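Local coordinates for bacteriorhodopsin (Nanosalina sp., PDB 6EYU), which pumps protons inward across the cell membrane, as a retinal-bearing, probably light-driven, microbial rhodopsin of the xenorhodopsin group, at residues A[71-74]-A[75-79]; A[59-63]-A[64-68]. One frame throughout, in Å; residues are numbered along the deposited sequence.

Contact 1. Residues A[71-74]-A[75-79]; sequences YAWY and MDWMV. With RET (retinal), chain D; MUN ([(2~{S})-2,3-bis(oxidanyl)propyl] (~{E})-undec-2-enoate), chain B; MUN ([(2~{S})-2,3-bis(oxidanyl)propyl] (~{E})-undec-2-enoate), chain K.
Trp73 and Trp77, one helical turn apart, lie side by side and point the same way at the first turns of helix 72-93, in the seven-helix fold of a microbial rhodopsin. The Trp77 indole is sandwiched. Over one face lies Trp73 O, 3.0 Å from Trp77 CG, and beside it Trp73 CB makes a CH-pi contact with the six-membered ring, 3.7 Å from that ring's centroid. Over the opposite face runs the retinal chain, with its C14 3.5 Å from Trp77 CD1. Trp77 thus forms one wall of the chromophore pocket, with its face laid against the polyene. The two indoles are nearly parallel, at 17°, but slid so far apart that they barely overlap; the contact is CB against ring rather than a full stack. With CG of Trp77 beside its own backbone N (chi1 -48°), the indole is folded back over the preceding turn.

Backbone bonds hold that turn: Trp77 N to Trp73 O, Asp76 N to Ala72 O and, from the N-cap residue Tyr71, its O accepting from Met75 N at 3.0 Å. On the lipid-facing side Met75, bent at chi2 and chi3, brings SD to 3.6 Å from CAH of the monoacylglycerol of chain K, whose glycerol end meets the ring of Tyr71.

Further out, Asp76 OD2 is hydrogen-bonded to Ser55 OG on helix 42-63, and Tyr74 OH to Trp181 NE1 and Gln122 OE1, so both polar ends are tied to neighbouring helices. Phe67 of the second subunit meets the Tyr71 ring edge-to-face. At the six-membered end of the Trp77 indole, CE3 lies 3.6 Å from the retinal methyl carbon C16.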
loop_
_atom_site.group_PDB
_atom_site.type_symbol
_atom_site.label_atom_id
_atom_site.label_comp_id
_atom_site.label_asym_id
_atom_site.label_seq_id
_atom_site.Cartn_x
_atom_site.Cartn_y
_atom_site.Cartn_z
ATOM N N TYR A 71 10.283 -0.069 -15.209
ATOM C CA TYR A 71 10.373 -0.195 -13.759
ATOM C C TYR A 71 9.626 -1.431 -13.267
ATOM O O TYR A 71 9.191 -1.486 -12.117
ATOM C CB TYR A 71 9.805 1.053 -13.082
ATOM C CG TYR A 71 10.659 2.287 -13.259
ATOM C CD1 TYR A 71 11.693 2.569 -12.377
ATOM C CD2 TYR A 71 10.510 3.100 -14.373
ATOM C CE1 TYR A 71 12.508 3.670 -12.560
ATOM C CE2 TYR A 71 11.316 4.207 -14.563
ATOM C CZ TYR A 71 12.313 4.487 -13.653
ATOM O OH TYR A 71 13.122 5.585 -13.840
ATOM N N ALA A 72 9.490 -2.425 -14.138
ATOM C CA ALA A 72 8.579 -3.536 -13.889
ATOM C C ALA A 72 9.104 -4.429 -12.769
ATOM O O ALA A 72 8.337 -4.897 -11.928
ATOM C CB ALA A 72 8.373 -4.347 -15.160
ATOM N N TRP A 73 10.412 -4.667 -12.765
ATOM C CA TRP A 73 11.035 -5.469 -11.718
ATOM C C TRP A 73 10.707 -4.902 -10.341
ATOM O O TRP A 73 10.424 -5.647 -9.403
ATOM C CB TRP A 73 12.553 -5.518 -11.909
ATOM C CG TRP A 73 12.983 -6.306 -13.108
ATOM C CD1 TRP A 73 12.521 -7.531 -13.493
ATOM C CD2 TRP A 73 14.040 -5.974 -14.016
ATOM N NE1 TRP A 73 13.174 -7.947 -14.628
ATOM C CE2 TRP A 73 14.099 -7.000 -14.980
ATOM C CE3 TRP A 73 14.921 -4.894 -14.125
ATOM C CZ2 TRP A 73 15.009 -6.980 -16.035
ATOM C CZ3 TRP A 73 15.814 -4.869 -15.179
ATOM C CH2 TRP A 73 15.850 -5.905 -16.122
ATOM N N TYR A 74 10.743 -3.578 -10.228
ATOM C CA TYR A 74 10.465 -2.911 -8.961
ATOM C C TYR A 74 8.987 -3.023 -8.607
ATOM O O TYR A 74 8.633 -3.311 -7.463
ATOM C CB TYR A 74 10.870 -1.438 -9.034
ATOM C CG TYR A 74 12.306 -1.221 -9.454
ATOM C CD1 TYR A 74 13.351 -1.763 -8.718
ATOM C CD2 TYR A 74 12.610 -0.590 -10.653
ATOM C CE1 TYR A 74 14.663 -1.624 -9.130
ATOM C CE2 TYR A 74 13.919 -0.445 -11.072
ATOM C CZ TYR A 74 14.941 -0.961 -10.305
ATOM O OH TYR A 74 16.246 -0.814 -10.717
ATOM N N MET A 75 8.127 -2.797 -9.594
ATOM C CA MET A 75 6.689 -2.956 -9.407
ATOM C C MET A 75 6.368 -4.378 -8.958
ATOM O O MET A 75 5.427 -4.600 -8.197
ATOM C CB MET A 75 5.947 -2.643 -10.707
ATOM C CG MET A 75 6.166 -1.229 -11.219
ATOM S SD MET A 75 5.900 0.022 -9.949
ATOM C CE MET A 75 4.111 0.071 -9.892
ATOM N N ASP A 76 7.177 -5.332 -9.408
ATOM C CA ASP A 76 6.989 -6.731 -9.045
ATOM C C ASP A 76 7.470 -6.987 -7.620
ATOM O O ASP A 76 6.685 -7.360 -6.747
ATOM C CB ASP A 76 7.747 -7.637 -10.016
ATOM C CG ASP A 76 7.580 -9.108 -9.693
ATOM O OD1 ASP A 76 7.082 -9.424 -8.592
ATOM O OD2 ASP A 76 7.935 -9.950 -10.545
ATOM N N TRP A 77 8.777 -6.865 -7.414
ATOM C CA TRP A 77 9.386 -7.194 -6.129
ATOM C C TRP A 77 8.800 -6.318 -5.031
ATOM O O TRP A 77 8.768 -6.707 -3.863
ATOM C CB TRP A 77 10.900 -6.997 -6.199
ATOM C CG TRP A 77 11.518 -7.629 -7.402
ATOM C CD1 TRP A 77 10.972 -8.605 -8.183
ATOM C CD2 TRP A 77 12.748 -7.254 -8.034
ATOM N NE1 TRP A 77 11.817 -8.909 -9.222
ATOM C CE2 TRP A 77 12.916 -8.094 -9.152
ATOM C CE3 TRP A 77 13.737 -6.308 -7.747
ATOM C CZ2 TRP A 77 14.046 -8.039 -9.964
ATOM C CZ3 TRP A 77 14.852 -6.246 -8.562
ATOM C CH2 TRP A 77 14.994 -7.102 -9.662
ATOM N N MET A 78 8.178 -5.221 -5.445
ATOM C CA MET A 78 7.661 -4.231 -4.514
ATOM C C MET A 78 6.583 -4.837 -3.621
ATOM O O MET A 78 6.438 -4.447 -2.462
ATOM C CB MET A 78 7.090 -3.043 -5.286
ATOM C CG MET A 78 6.168 -2.150 -4.473
ATOM S SD MET A 78 5.711 -0.669 -5.392
ATOM C CE MET A 78 6.938 -0.708 -6.696
ATOM N N VAL A 79 5.860 -5.823 -4.143
ATOM C CA VAL A 79 4.855 -6.517 -3.344
ATOM C C VAL A 79 5.078 -8.028 -3.295
ATOM O O VAL A 79 4.711 -8.679 -2.316
ATOM C CB VAL A 79 3.424 -6.229 -3.844
ATOM C CG1 VAL A 79 3.453 -5.331 -5.071
ATOM C CG2 VAL A 79 2.686 -7.526 -4.133
HETATM C C1 RET D . 17.514 -4.184 -5.522
HETATM C C2 RET D . 17.849 -2.690 -5.493
HETATM C C3 RET D . 19.293 -2.446 -5.057
HETATM C C4 RET D . 19.490 -2.890 -3.611
HETATM C C5 RET D . 18.843 -4.255 -3.372
HETATM C C6 RET D . 17.970 -4.863 -4.223
HETATM C C7 RET D . 17.461 -6.181 -3.894
HETATM C C8 RET D . 16.550 -6.798 -4.697
HETATM C C9 RET D . 15.985 -8.059 -4.286
HETATM C C10 RET D . 15.086 -8.739 -5.102
HETATM C C11 RET D . 14.538 -10.012 -4.830
HETATM C C12 RET D . 13.610 -10.361 -5.806
HETATM C C13 RET D . 12.779 -11.502 -5.784
HETATM C C14 RET D . 11.869 -11.731 -6.825
HETATM C C15 RET D . 10.921 -12.748 -6.882
HETATM C C16 RET D . 16.000 -4.372 -5.639
HETATM C C17 RET D . 18.221 -4.863 -6.696
HETATM C C18 RET D . 19.228 -5.003 -2.094
HETATM C C19 RET D . 16.414 -8.679 -2.956
HETATM C C20 RET D . 12.890 -12.504 -4.633
HETATM C CAR MUN B . 1.578 -1.266 -10.434
HETATM C CAQ MUN B . 1.137 0.156 -10.081
HETATM C CAP MUN B . 0.943 0.268 -8.568
HETATM C CAO MUN B . 0.595 1.714 -8.207
HETATM C CAN MUN B . 1.280 2.662 -9.193
HETATM C CAM MUN B . 0.235 3.587 -9.823
HETATM C CAK MUN B . 0.848 4.308 -11.026
HETATM C CAH MUN B . 0.498 5.798 -10.968
HETATM C CAF MUN B . -0.732 6.074 -11.838
HETATM C CAC MUN B . -0.445 6.483 -13.286
HETATM C CAA MUN B . 0.834 7.297 -13.507
HETATM O OAD MUN B . 1.783 7.205 -12.731
HETATM O OAB MUN B . 0.872 7.997 -14.674
HETATM C CAE MUN B . 2.201 8.000 -15.205
HETATM C CAG MUN B . 2.154 8.324 -16.700
HETATM O OAJ MUN B . 1.321 7.373 -17.368
HETATM C CAI MUN B . 1.584 9.730 -16.902
HETATM O OAL MUN B . 1.267 9.922 -18.283
HETATM C CAR MUN K . 4.747 3.784 -4.411
HETATM C CAQ MUN K . 6.005 4.420 -3.818
HETATM C CAP MUN K . 6.865 4.993 -4.945
HETATM C CAO MUN K . 6.817 4.046 -6.145
HETATM C CAN MUN K . 6.499 4.843 -7.412
HETATM C CAM MUN K . 5.755 3.945 -8.402
HETATM C CAK MUN K . 5.867 4.535 -9.809
HETATM C CAH MUN K . 6.391 3.463 -10.768
HETATM C CAF MUN K . 6.189 3.922 -12.214
HETATM C CAC MUN K . 6.861 5.248 -12.582
HETATM C CAA MUN K . 6.632 5.724 -14.019
HETATM O OAD MUN K . 5.686 5.303 -14.683
HETATM O OAB MUN K . 7.519 6.655 -14.466
HETATM C CAE MUN K . 8.446 6.034 -15.361
HETATM C CAG MUN K . 8.375 6.720 -16.727
HETATM O OAJ MUN K . 7.021 7.083 -17.009
HETATM C CAI MUN K . 9.248 7.977 -16.712
HETATM O OAL MUN K . 10.454 7.727 -17.439
#

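Contact 2. Residues A[59-63]-A[64-68]; sequences YTNFL and NQSFL. With MUN ([(2~{S})-2,3-bis(oxidanyl)propyl] (~{E})-undec-2-enoate), chain K; MUN ([(2~{S})-2,3-bis(oxidanyl)propyl] (~{E})-undec-2-enoate), chain B; MUN ([(2~{S})-2,3-bis(oxidanyl)propyl] (~{E})-undec-2-enoate), chain U.
From Asn61 to Ser66 the chain leaves the last, weakly bonded turn of helix 42-63, where Asn64 N makes a weak 3.2 Å bond to Thr60 O, and opens into an extended loop. The side chains of Asn61 and Ser66 bridge this exit. Ser66 OG gives its proton to Asn61 OD1 at 2.8 Å, coming from above the carboxamide plane, 45° out of it, and accepts from Leu68 N at 2.9 Å. The hydroxyl is therefore used both ways. Its chi1 of 90° puts OG between the backbone N and the carbonyl carbon, where it can serve both partners. Asn61 ND2 is bonded to Met58 O, which fixes the amide's rotation, and Gln124 of the third subunit gives OD1 a further, weak bond.

Beyond the serine, the Phe67 ring has OAJ of the chain B monoacylglycerol over one face and OAD of the chain K molecule at its edge. Leu68 CD1 lies 3.4 Å from CAF of the latter, while Leu63 CD1 meets the ester of a third lipid, chain U. The Ser66 to Leu68 bond defines an ST turn, here in an interhelical loop at the subunit interface of a trimeric rhodopsin.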
loop_
_atom_site.group_PDB
_atom_site.type_symbol
_atom_site.label_atom_id
_atom_site.label_comp_id
_atom_site.label_asym_id
_atom_site.label_seq_id
_atom_site.Cartn_x
_atom_site.Cartn_y
_atom_site.Cartn_z
ATOM N N TYR A 59 5.314 -8.805 -15.290
ATOM C CA TYR A 59 6.296 -9.174 -16.305
ATOM C C TYR A 59 5.707 -9.082 -17.711
ATOM O O TYR A 59 6.442 -9.094 -18.699
ATOM C CB TYR A 59 6.821 -10.589 -16.054
ATOM C CG TYR A 59 8.120 -10.630 -15.279
ATOM C CD1 TYR A 59 8.196 -10.120 -13.990
ATOM C CD2 TYR A 59 9.259 -11.209 -15.822
ATOM C CE1 TYR A 59 9.362 -10.210 -13.253
ATOM C CE2 TYR A 59 10.429 -11.309 -15.092
ATOM C CZ TYR A 59 10.473 -10.811 -13.806
ATOM O OH TYR A 59 11.644 -10.876 -13.088
ATOM N N THR A 60 4.386 -8.964 -17.796
ATOM C CA THR A 60 3.728 -8.728 -19.078
ATOM C C THR A 60 4.126 -7.369 -19.643
ATOM O O THR A 60 3.843 -7.062 -20.801
ATOM C CB THR A 60 2.194 -8.780 -18.945
ATOM O OG1 THR A 60 1.759 -7.824 -17.971
ATOM C CG2 THR A 60 1.737 -10.170 -18.531
ATOM N N ASN A 61 4.815 -6.572 -18.832
ATOM C CA ASN A 61 5.241 -5.242 -19.253
ATOM C C ASN A 61 6.560 -5.302 -20.017
ATOM O O ASN A 61 6.995 -4.306 -20.595
ATOM C CB ASN A 61 5.385 -4.319 -18.041
ATOM C CG ASN A 61 4.046 -3.857 -17.498
ATOM O OD1 ASN A 61 3.313 -3.127 -18.163
ATOM N ND2 ASN A 61 3.743 -4.245 -16.264
ATOM N N PHE A 62 7.151 -6.491 -20.089
ATOM C CA PHE A 62 8.275 -6.726 -20.988
ATOM C C PHE A 62 7.799 -7.256 -22.337
ATOM O O PHE A 62 8.477 -7.087 -23.351
ATOM C CB PHE A 62 9.268 -7.710 -20.362
ATOM C CG PHE A 62 9.856 -7.233 -19.064
ATOM C CD1 PHE A 62 10.551 -6.036 -19.001
ATOM C CD2 PHE A 62 9.749 -8.001 -17.918
ATOM C CE1 PHE A 62 11.089 -5.593 -17.806
ATOM C CE2 PHE A 62 10.284 -7.564 -16.720
ATOM C CZ PHE A 62 10.954 -6.358 -16.664
ATOM N N LEU A 63 6.606 -7.842 -22.356
ATOM C CA LEU A 63 6.026 -8.354 -23.594
ATOM C C LEU A 63 5.297 -7.249 -24.350
ATOM O O LEU A 63 4.959 -7.408 -25.524
ATOM C CB LEU A 63 5.056 -9.499 -23.296
ATOM C CG LEU A 63 5.649 -10.702 -22.561
ATOM C CD1 LEU A 63 4.670 -11.865 -22.570
ATOM C CD2 LEU A 63 6.977 -11.110 -23.183
ATOM N N ASN A 64 4.927 -6.196 -23.629
ATOM C CA ASN A 64 4.166 -5.096 -24.210
ATOM C C ASN A 64 4.550 -3.784 -23.543
ATOM O O ASN A 64 4.224 -3.552 -22.378
ATOM C CB ASN A 64 2.665 -5.337 -24.033
ATOM C CG ASN A 64 2.147 -6.459 -24.908
ATOM O OD1 ASN A 64 1.805 -7.535 -24.418
ATOM N ND2 ASN A 64 1.993 -6.179 -26.197
ATOM N N GLN A 65 5.244 -2.925 -24.282
ATOM C CA GLN A 65 5.754 -1.687 -23.711
ATOM C C GLN A 65 4.633 -0.914 -23.028
ATOM O O GLN A 65 3.570 -0.696 -23.609
ATOM C CB GLN A 65 6.398 -0.815 -24.787
ATOM C CG GLN A 65 6.340 0.671 -24.474
ATOM C CD GLN A 65 7.657 1.374 -24.737
ATOM O OE1 GLN A 65 8.266 1.936 -23.827
ATOM N NE2 GLN A 65 8.120 1.317 -25.979
ATOM N N SER A 66 4.946 -0.366 -21.860
ATOM C CA SER A 66 4.039 0.530 -21.160
ATOM C C SER A 66 4.860 1.521 -20.344
ATOM O O SER A 66 6.090 1.467 -20.348
ATOM C CB SER A 66 3.114 -0.270 -20.241
ATOM O OG SER A 66 3.685 -0.424 -18.953
ATOM N N PHE A 67 4.184 2.452 -19.681
ATOM C CA PHE A 67 4.871 3.440 -18.860
ATOM C C PHE A 67 5.503 2.771 -17.641
ATOM O O PHE A 67 6.547 3.211 -17.157
ATOM C CB PHE A 67 3.902 4.539 -18.420
ATOM C CG PHE A 67 2.969 4.124 -17.319
ATOM C CD1 PHE A 67 1.729 3.584 -17.618
ATOM C CD2 PHE A 67 3.243 4.463 -16.005
ATOM C CE1 PHE A 67 0.828 3.283 -16.614
ATOM C CE2 PHE A 67 2.348 4.166 -14.995
ATOM C CZ PHE A 67 1.139 3.573 -15.300
ATOM N N LEU A 68 4.996 1.589 -17.307
ATOM C CA LEU A 68 5.496 0.833 -16.162
ATOM C C LEU A 68 6.733 0.014 -16.525
ATOM O O LEU A 68 7.406 -0.527 -15.646
ATOM C CB LEU A 68 4.404 -0.097 -15.631
ATOM C CG LEU A 68 3.859 0.249 -14.245
ATOM C CD1 LEU A 68 4.281 1.651 -13.838
ATOM C CD2 LEU A 68 2.345 0.111 -14.226
HETATM C CAR MUN K . 4.747 3.784 -4.411
HETATM C CAQ MUN K . 6.005 4.420 -3.818
HETATM C CAP MUN K . 6.865 4.993 -4.945
HETATM C CAO MUN K . 6.817 4.046 -6.145
HETATM C CAN MUN K . 6.499 4.843 -7.412
HETATM C CAM MUN K . 5.755 3.945 -8.402
HETATM C CAK MUN K . 5.867 4.535 -9.809
HETATM C CAH MUN K . 6.391 3.463 -10.768
HETATM C CAF MUN K . 6.189 3.922 -12.214
HETATM C CAC MUN K . 6.861 5.248 -12.582
HETATM C CAA MUN K . 6.632 5.724 -14.019
HETATM O OAD MUN K . 5.686 5.303 -14.683
HETATM O OAB MUN K . 7.519 6.655 -14.466
HETATM C CAE MUN K . 8.446 6.034 -15.361
HETATM C CAG MUN K . 8.375 6.720 -16.727
HETATM O OAJ MUN K . 7.021 7.083 -17.009
HETATM C CAI MUN K . 9.248 7.977 -16.712
HETATM O OAL MUN K . 10.454 7.727 -17.439
HETATM C CAR MUN B . 1.578 -1.266 -10.434
HETATM C CAQ MUN B . 1.137 0.156 -10.081
HETATM C CAP MUN B . 0.943 0.268 -8.568
HETATM C CAO MUN B . 0.595 1.714 -8.207
HETATM C CAN MUN B . 1.280 2.662 -9.193
HETATM C CAM MUN B . 0.235 3.587 -9.823
HETATM C CAK MUN B . 0.848 4.308 -11.026
HETATM C CAH MUN B . 0.498 5.798 -10.968
HETATM C CAF MUN B . -0.732 6.074 -11.838
HETATM C CAC MUN B . -0.445 6.483 -13.286
HETATM C CAA MUN B . 0.834 7.297 -13.507
HETATM O OAD MUN B . 1.783 7.205 -12.731
HETATM O OAB MUN B . 0.872 7.997 -14.674
HETATM C CAE MUN B . 2.201 8.000 -15.205
HETATM C CAG MUN B . 2.154 8.324 -16.700
HETATM O OAJ MUN B . 1.321 7.373 -17.368
HETATM C CAI MUN B . 1.584 9.730 -16.902
HETATM O OAL MUN B . 1.267 9.922 -18.283
HETATM C CAN MUN U . -1.582 -18.190 -18.863
HETATM C CAM MUN U . -1.378 -16.687 -19.066
HETATM C CAK MUN U . -1.033 -16.414 -20.532
HETATM C CAH MUN U . 0.483 -16.501 -20.723
HETATM C CAF MUN U . 1.034 -15.127 -21.117
HETATM C CAC MUN U . 0.557 -14.592 -22.484
HETATM C CAA MUN U . 1.167 -13.244 -22.930
HETATM O OAD MUN U . 1.531 -12.427 -22.087
HETATM O OAB MUN U . 0.920 -12.914 -24.226
HETATM C CAE MUN U . 0.566 -11.529 -24.289
HETATM C CAG MUN U . 1.471 -10.809 -25.293
HETATM O OAJ MUN U . 2.335 -11.758 -25.922
HETATM C CAI MUN U . 0.608 -10.122 -26.352
HETATM O OAL MUN U . 1.428 -9.729 -27.455
#

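In the fold
Contact 2 comes first along the chain, at the end of helix 42-63 and in the loop after it; contact 1 follows at the start of helix 72-93. Their centres are about 12 Å apart, on the same side of the chain's centre, with contact 1 the deeper. They touch directly: Trp73 NE1 packs against Phe62 CZ at 3.4 Å, and Ala72 CB against the same atom at 3.6 Å, joining the two successive helices. Both also border the monoacylglycerol of chain K. Together they link three surroundings of one helical hairpin: the retinal pocket at Trp77, the lipid at Met75 and Leu68, and neighbouring subunits at Tyr71 and Phe67.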